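Local coordinates for putative uncharacterized protein smu.1377c (Streptococcus mutans, PDB 3L7V), which is of unknown function but belongs to the YrdC/Sua5 family, probably acts in tRNA modification and may bind double-stranded RNA, at residues G93-L106 with A173-A186. Sequence-based numbering, arbitrary orientation.
Sequences GVVLCGSMEELRAL and AKEMWEKEGRMVYA
A173 CB and K174 CG, in the last turns of helix 167-180, lie against L96 O and G98 O respectively, on the path from strand 94-96 to helix 100-106, inside the mixed sheet and flanking helices of a YrdC-like domain. The axes of segments 100-106 and 173-180 come within 11.2 Å at 64°, a gap bridged largely by W177. With its CG anti to the backbone N (chi1 -178°), W177 holds its indole under the extended chain of E102. E102 CG sits 3.6 Å from the centroid of the six-membered ring and 7° off its normal, a CH-pi contact over the face. The carboxylate continues the stack, its plane nearly parallel to the indole. E102 OE1 accepts an almost straight bond from G98 N, on the anti side but well out of the carboxylate plane, which helps fix the carboxylate's rotation; S99 OG, at the N-cap of the same helix, accepts a weak capping bond from E102 N. Farther along, M183 bends at chi3 and brings its methyl CE against V95 CG1 at 3.7 Å, while also meeting L106 CD1 tip to tip. V184 O accepts from L96 N, next to the antiparallel pairs, and V184 CG1 packs on L96 CD1. Y185 and V95 form the non-hydrogen-bonded pair, whereas A186 and V94 exchange two backbone bonds, V94 N to A186 O measuring 3.0 Å. Between strand and helix, one water accepts from V184 N at 3.0 Å and lies 2.6 Å from L96 O and 2.7 Å from E102 OE2.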
loop_
_atom_site.group_PDB
_atom_site.type_symbol
_atom_site.label_atom_id
_atom_site.label_comp_id
_atom_site.label_asym_id
_atom_site.label_seq_id
_atom_site.Cartn_x
_atom_site.Cartn_y
_atom_site.Cartn_z
ATOM N N GLY A 93 -5.525 3.073 6.792
ATOM C CA GLY A 93 -4.239 3.010 6.108
ATOM C C GLY A 93 -4.040 1.633 5.474
ATOM O O GLY A 93 -4.746 0.676 5.811
ATOM N N VAL A 94 -3.074 1.529 4.563
ATOM C CA VAL A 94 -2.793 0.284 3.837
ATOM C C VAL A 94 -1.567 -0.446 4.402
ATOM O O VAL A 94 -0.728 0.174 5.071
ATOM C CB VAL A 94 -2.525 0.585 2.352
ATOM C CG1 VAL A 94 -3.605 1.508 1.791
ATOM C CG2 VAL A 94 -1.155 1.213 2.182
ATOM N N VAL A 95 -1.460 -1.750 4.131
ATOM C CA VAL A 95 -0.301 -2.553 4.558
ATOM C C VAL A 95 0.790 -2.667 3.472
ATOM O O VAL A 95 0.543 -3.199 2.390
ATOM C CB VAL A 95 -0.721 -3.978 5.007
ATOM C CG1 VAL A 95 0.480 -4.751 5.516
ATOM C CG2 VAL A 95 -1.795 -3.922 6.075
ATOM N N LEU A 96 1.992 -2.172 3.763
ATOM C CA LEU A 96 3.105 -2.199 2.795
ATOM C C LEU A 96 3.948 -3.483 2.911
ATOM O O LEU A 96 4.660 -3.659 3.899
ATOM C CB LEU A 96 4.025 -0.979 2.985
ATOM C CG LEU A 96 3.486 0.446 2.788
ATOM C CD1 LEU A 96 4.525 1.474 3.217
ATOM C CD2 LEU A 96 3.052 0.696 1.348
ATOM N N CYS A 97 3.874 -4.355 1.900
ATOM C CA CYS A 97 4.580 -5.653 1.906
ATOM C C CYS A 97 5.982 -5.581 1.271
ATOM O O CYS A 97 6.143 -5.119 0.142
ATOM C CB CYS A 97 3.734 -6.753 1.208
ATOM S SG CYS A 97 2.173 -7.214 2.064
ATOM N N GLY A 98 6.988 -6.062 1.995
ATOM C CA GLY A 98 8.364 -6.040 1.525
ATOM C C GLY A 98 8.805 -7.343 0.860
ATOM O O GLY A 98 9.940 -7.449 0.369
ATOM N N SER A 99 7.916 -8.336 0.847
ATOM C CA SER A 99 8.189 -9.600 0.164
ATOM C C SER A 99 6.946 -10.448 0.079
ATOM O O SER A 99 5.968 -10.222 0.803
ATOM C CB SER A 99 9.288 -10.401 0.879
ATOM O OG SER A 99 8.883 -10.749 2.192
HETATM N N MSE A 100 7.005 -11.451 -0.789
HETATM C CA MSE A 100 5.888 -12.378 -0.971
HETATM C C MSE A 100 5.667 -13.237 0.260
HETATM O O MSE A 100 4.561 -13.714 0.509
HETATM C CB MSE A 100 6.114 -13.259 -2.204
HETATM C CG MSE A 100 5.981 -12.505 -3.516
HETATM SE SE MSE A 100 4.150 -11.950 -4.023
HETATM C CE MSE A 100 3.263 -13.712 -3.976
ATOM N N GLU A 101 6.729 -13.424 1.034
ATOM C CA GLU A 101 6.670 -14.223 2.253
ATOM C C GLU A 101 5.828 -13.538 3.324
ATOM O O GLU A 101 5.013 -14.187 3.980
ATOM C CB GLU A 101 8.081 -14.502 2.780
ATOM N N GLU A 102 6.020 -12.231 3.499
ATOM C CA GLU A 102 5.173 -11.462 4.424
ATOM C C GLU A 102 3.704 -11.501 4.002
ATOM O O GLU A 102 2.821 -11.733 4.823
ATOM C CB GLU A 102 5.643 -10.004 4.567
ATOM C CG GLU A 102 4.746 -9.170 5.492
ATOM C CD GLU A 102 5.154 -7.702 5.578
ATOM O OE1 GLU A 102 6.086 -7.278 4.857
ATOM O OE2 GLU A 102 4.544 -6.971 6.383
ATOM N N LEU A 103 3.438 -11.291 2.714
ATOM C CA LEU A 103 2.063 -11.414 2.220
ATOM C C LEU A 103 1.396 -12.752 2.579
ATOM O O LEU A 103 0.280 -12.780 3.106
ATOM C CB LEU A 103 1.989 -11.170 0.713
ATOM C CG LEU A 103 0.629 -11.476 0.085
ATOM C CD1 LEU A 103 -0.371 -10.379 0.421
ATOM C CD2 LEU A 103 0.749 -11.669 -1.417
ATOM N N ARG A 104 2.083 -13.856 2.308
ATOM C CA ARG A 104 1.512 -15.184 2.548
ATOM C C ARG A 104 1.365 -15.523 4.033
ATOM O O ARG A 104 0.519 -16.336 4.409
ATOM C CB ARG A 104 2.343 -16.262 1.852
ATOM C CG ARG A 104 2.351 -16.180 0.330
ATOM C CD ARG A 104 3.186 -17.310 -0.258
ATOM N NE ARG A 104 3.204 -17.309 -1.715
ATOM C CZ ARG A 104 4.302 -17.220 -2.461
ATOM N NH1 ARG A 104 5.503 -17.129 -1.901
ATOM N NH2 ARG A 104 4.196 -17.243 -3.777
ATOM N N ALA A 105 2.176 -14.898 4.874
ATOM C CA ALA A 105 2.025 -15.056 6.322
ATOM C C ALA A 105 0.803 -14.346 6.905
ATOM O O ALA A 105 0.310 -14.753 7.957
ATOM C CB ALA A 105 3.303 -14.598 7.062
ATOM N N LEU A 106 0.318 -13.297 6.229
ATOM C CA LEU A 106 -0.696 -12.387 6.799
ATOM C C LEU A 106 -2.115 -12.464 6.198
ATOM O O LEU A 106 -3.109 -12.313 6.911
ATOM C CB LEU A 106 -0.209 -10.927 6.722
ATOM C CG LEU A 106 1.083 -10.512 7.438
ATOM C CD1 LEU A 106 1.254 -8.982 7.438
ATOM C CD2 LEU A 106 1.110 -11.047 8.853
ATOM N N ALA A 173 10.581 -1.328 4.383
ATOM C CA ALA A 173 9.612 -2.368 4.760
ATOM C C ALA A 173 10.253 -3.759 4.876
ATOM O O ALA A 173 9.845 -4.572 5.700
ATOM C CB ALA A 173 8.455 -2.408 3.765
ATOM N N LYS A 174 11.252 -4.025 4.041
ATOM C CA LYS A 174 11.928 -5.318 4.042
ATOM C C LYS A 174 12.826 -5.498 5.276
ATOM O O LYS A 174 12.837 -6.574 5.885
ATOM C CB LYS A 174 12.742 -5.511 2.752
ATOM C CG LYS A 174 13.281 -6.933 2.572
ATOM C CD LYS A 174 14.190 -7.044 1.362
ATOM C CE LYS A 174 14.441 -8.502 0.978
ATOM N NZ LYS A 174 15.427 -8.632 -0.137
ATOM N N GLU A 175 13.585 -4.453 5.627
ATOM C CA GLU A 175 14.399 -4.470 6.849
ATOM C C GLU A 175 13.555 -4.636 8.104
ATOM O O GLU A 175 13.904 -5.411 8.989
ATOM C CB GLU A 175 15.233 -3.192 6.982
ATOM C CG GLU A 175 16.554 -3.231 6.246
ATOM C CD GLU A 175 17.505 -4.280 6.796
ATOM O OE1 GLU A 175 17.684 -4.336 8.027
ATOM O OE2 GLU A 175 18.086 -5.040 5.994
HETATM N N MSE A 176 12.460 -3.885 8.198
HETATM C CA MSE A 176 11.587 -3.966 9.371
HETATM C C MSE A 176 11.035 -5.383 9.539
HETATM O O MSE A 176 11.071 -5.947 10.637
HETATM C CB MSE A 176 10.457 -2.937 9.306
HETATM C CG MSE A 176 10.889 -1.471 9.564
HETATM SE SE MSE A 176 11.240 -1.020 11.465
HETATM C CE MSE A 176 9.418 -0.863 12.172
ATOM N N TRP A 177 10.541 -5.962 8.451
ATOM C CA TRP A 177 10.033 -7.335 8.491
ATOM C C TRP A 177 11.099 -8.391 8.848
ATOM O O TRP A 177 10.944 -9.152 9.799
ATOM C CB TRP A 177 9.369 -7.714 7.163
ATOM C CG TRP A 177 8.804 -9.097 7.188
ATOM C CD1 TRP A 177 9.323 -10.206 6.581
ATOM C CD2 TRP A 177 7.627 -9.534 7.887
ATOM N NE1 TRP A 177 8.537 -11.297 6.848
ATOM C CE2 TRP A 177 7.491 -10.917 7.647
ATOM C CE3 TRP A 177 6.675 -8.889 8.692
ATOM C CZ2 TRP A 177 6.434 -11.674 8.179
ATOM C CZ3 TRP A 177 5.619 -9.645 9.221
ATOM C CH2 TRP A 177 5.515 -11.024 8.964
ATOM N N GLU A 178 12.175 -8.439 8.070
ATOM C CA GLU A 178 13.152 -9.515 8.202
ATOM C C GLU A 178 14.024 -9.386 9.453
ATOM O O GLU A 178 14.452 -10.381 10.017
ATOM C CB GLU A 178 14.018 -9.619 6.938
ATOM C CG GLU A 178 13.335 -10.337 5.773
ATOM C CD GLU A 178 14.148 -10.319 4.471
ATOM O OE1 GLU A 178 15.311 -9.861 4.482
ATOM O OE2 GLU A 178 13.619 -10.766 3.426
ATOM N N LYS A 179 14.278 -8.164 9.903
ATOM C CA LYS A 179 15.194 -7.990 11.025
ATOM C C LYS A 179 14.549 -7.614 12.353
ATOM O O LYS A 179 15.210 -7.642 13.384
ATOM C CB LYS A 179 16.335 -7.033 10.666
ATOM C CG LYS A 179 17.223 -7.588 9.561
ATOM C CD LYS A 179 18.538 -6.843 9.441
ATOM C CE LYS A 179 19.471 -7.551 8.455
ATOM N NZ LYS A 179 18.844 -7.806 7.114
ATOM N N GLU A 180 13.264 -7.294 12.353
ATOM C CA GLU A 180 12.611 -6.932 13.606
ATOM C C GLU A 180 11.247 -7.593 13.732
ATOM O O GLU A 180 10.583 -7.475 14.761
ATOM C CB GLU A 180 12.466 -5.408 13.720
ATOM C CG GLU A 180 13.767 -4.652 13.567
ATOM C CD GLU A 180 14.540 -4.563 14.873
ATOM O OE1 GLU A 180 13.900 -4.677 15.942
ATOM O OE2 GLU A 180 15.776 -4.363 14.835
ATOM N N GLY A 181 10.822 -8.276 12.679
ATOM C CA GLY A 181 9.489 -8.856 12.669
ATOM C C GLY A 181 8.379 -7.818 12.769
ATOM O O GLY A 181 7.290 -8.119 13.273
ATOM N N ARG A 182 8.637 -6.604 12.282
ATOM C CA ARG A 182 7.649 -5.523 12.366
ATOM C C ARG A 182 7.015 -5.148 11.013
ATOM O O ARG A 182 7.633 -5.320 9.963
ATOM C CB ARG A 182 8.278 -4.275 12.987
ATOM C CG ARG A 182 8.883 -4.493 14.360
ATOM C CD ARG A 182 9.348 -3.178 14.930
ATOM N NE ARG A 182 10.171 -3.334 16.124
ATOM C CZ ARG A 182 10.318 -2.387 17.044
ATOM N NH1 ARG A 182 9.685 -1.232 16.900
ATOM N NH2 ARG A 182 11.076 -2.592 18.108
HETATM N N MSE A 183 5.793 -4.612 11.060
HETATM C CA MSE A 183 5.063 -4.147 9.868
HETATM C C MSE A 183 5.136 -2.612 9.657
HETATM O O MSE A 183 5.428 -1.869 10.588
HETATM C CB MSE A 183 3.591 -4.574 9.962
HETATM C CG MSE A 183 3.343 -6.090 10.001
HETATM SE SE MSE A 183 1.494 -6.521 10.554
HETATM C CE MSE A 183 0.546 -5.602 9.124
ATOM N N VAL A 184 4.857 -2.147 8.437
ATOM C CA VAL A 184 4.809 -0.702 8.136
ATOM C C VAL A 184 3.504 -0.304 7.415
ATOM O O VAL A 184 3.042 -1.021 6.532
ATOM C CB VAL A 184 6.034 -0.249 7.297
ATOM C CG1 VAL A 184 5.801 1.114 6.690
ATOM C CG2 VAL A 184 7.293 -0.233 8.147
ATOM N N TYR A 185 2.907 0.820 7.816
ATOM C CA TYR A 185 1.594 1.253 7.308
ATOM C C TYR A 185 1.687 2.636 6.671
ATOM O O TYR A 185 2.625 3.388 6.951
ATOM C CB TYR A 185 0.544 1.279 8.430
ATOM C CG TYR A 185 0.585 0.074 9.344
ATOM C CD1 TYR A 185 1.059 0.183 10.649
ATOM C CD2 TYR A 185 0.160 -1.176 8.900
ATOM C CE1 TYR A 185 1.111 -0.919 11.486
ATOM C CE2 TYR A 185 0.211 -2.275 9.729
ATOM C CZ TYR A 185 0.686 -2.146 11.021
ATOM O OH TYR A 185 0.734 -3.249 11.850
ATOM N N ALA A 186 0.712 2.986 5.828
ATOM C CA ALA A 186 0.823 4.207 5.032
ATOM C C ALA A 186 -0.482 4.802 4.527
ATOM O O ALA A 186 -1.527 4.151 4.500
ATOM C CB ALA A 186 1.764 3.993 3.858
HETATM O O HOH W 1 5.131 -4.303 6.392
#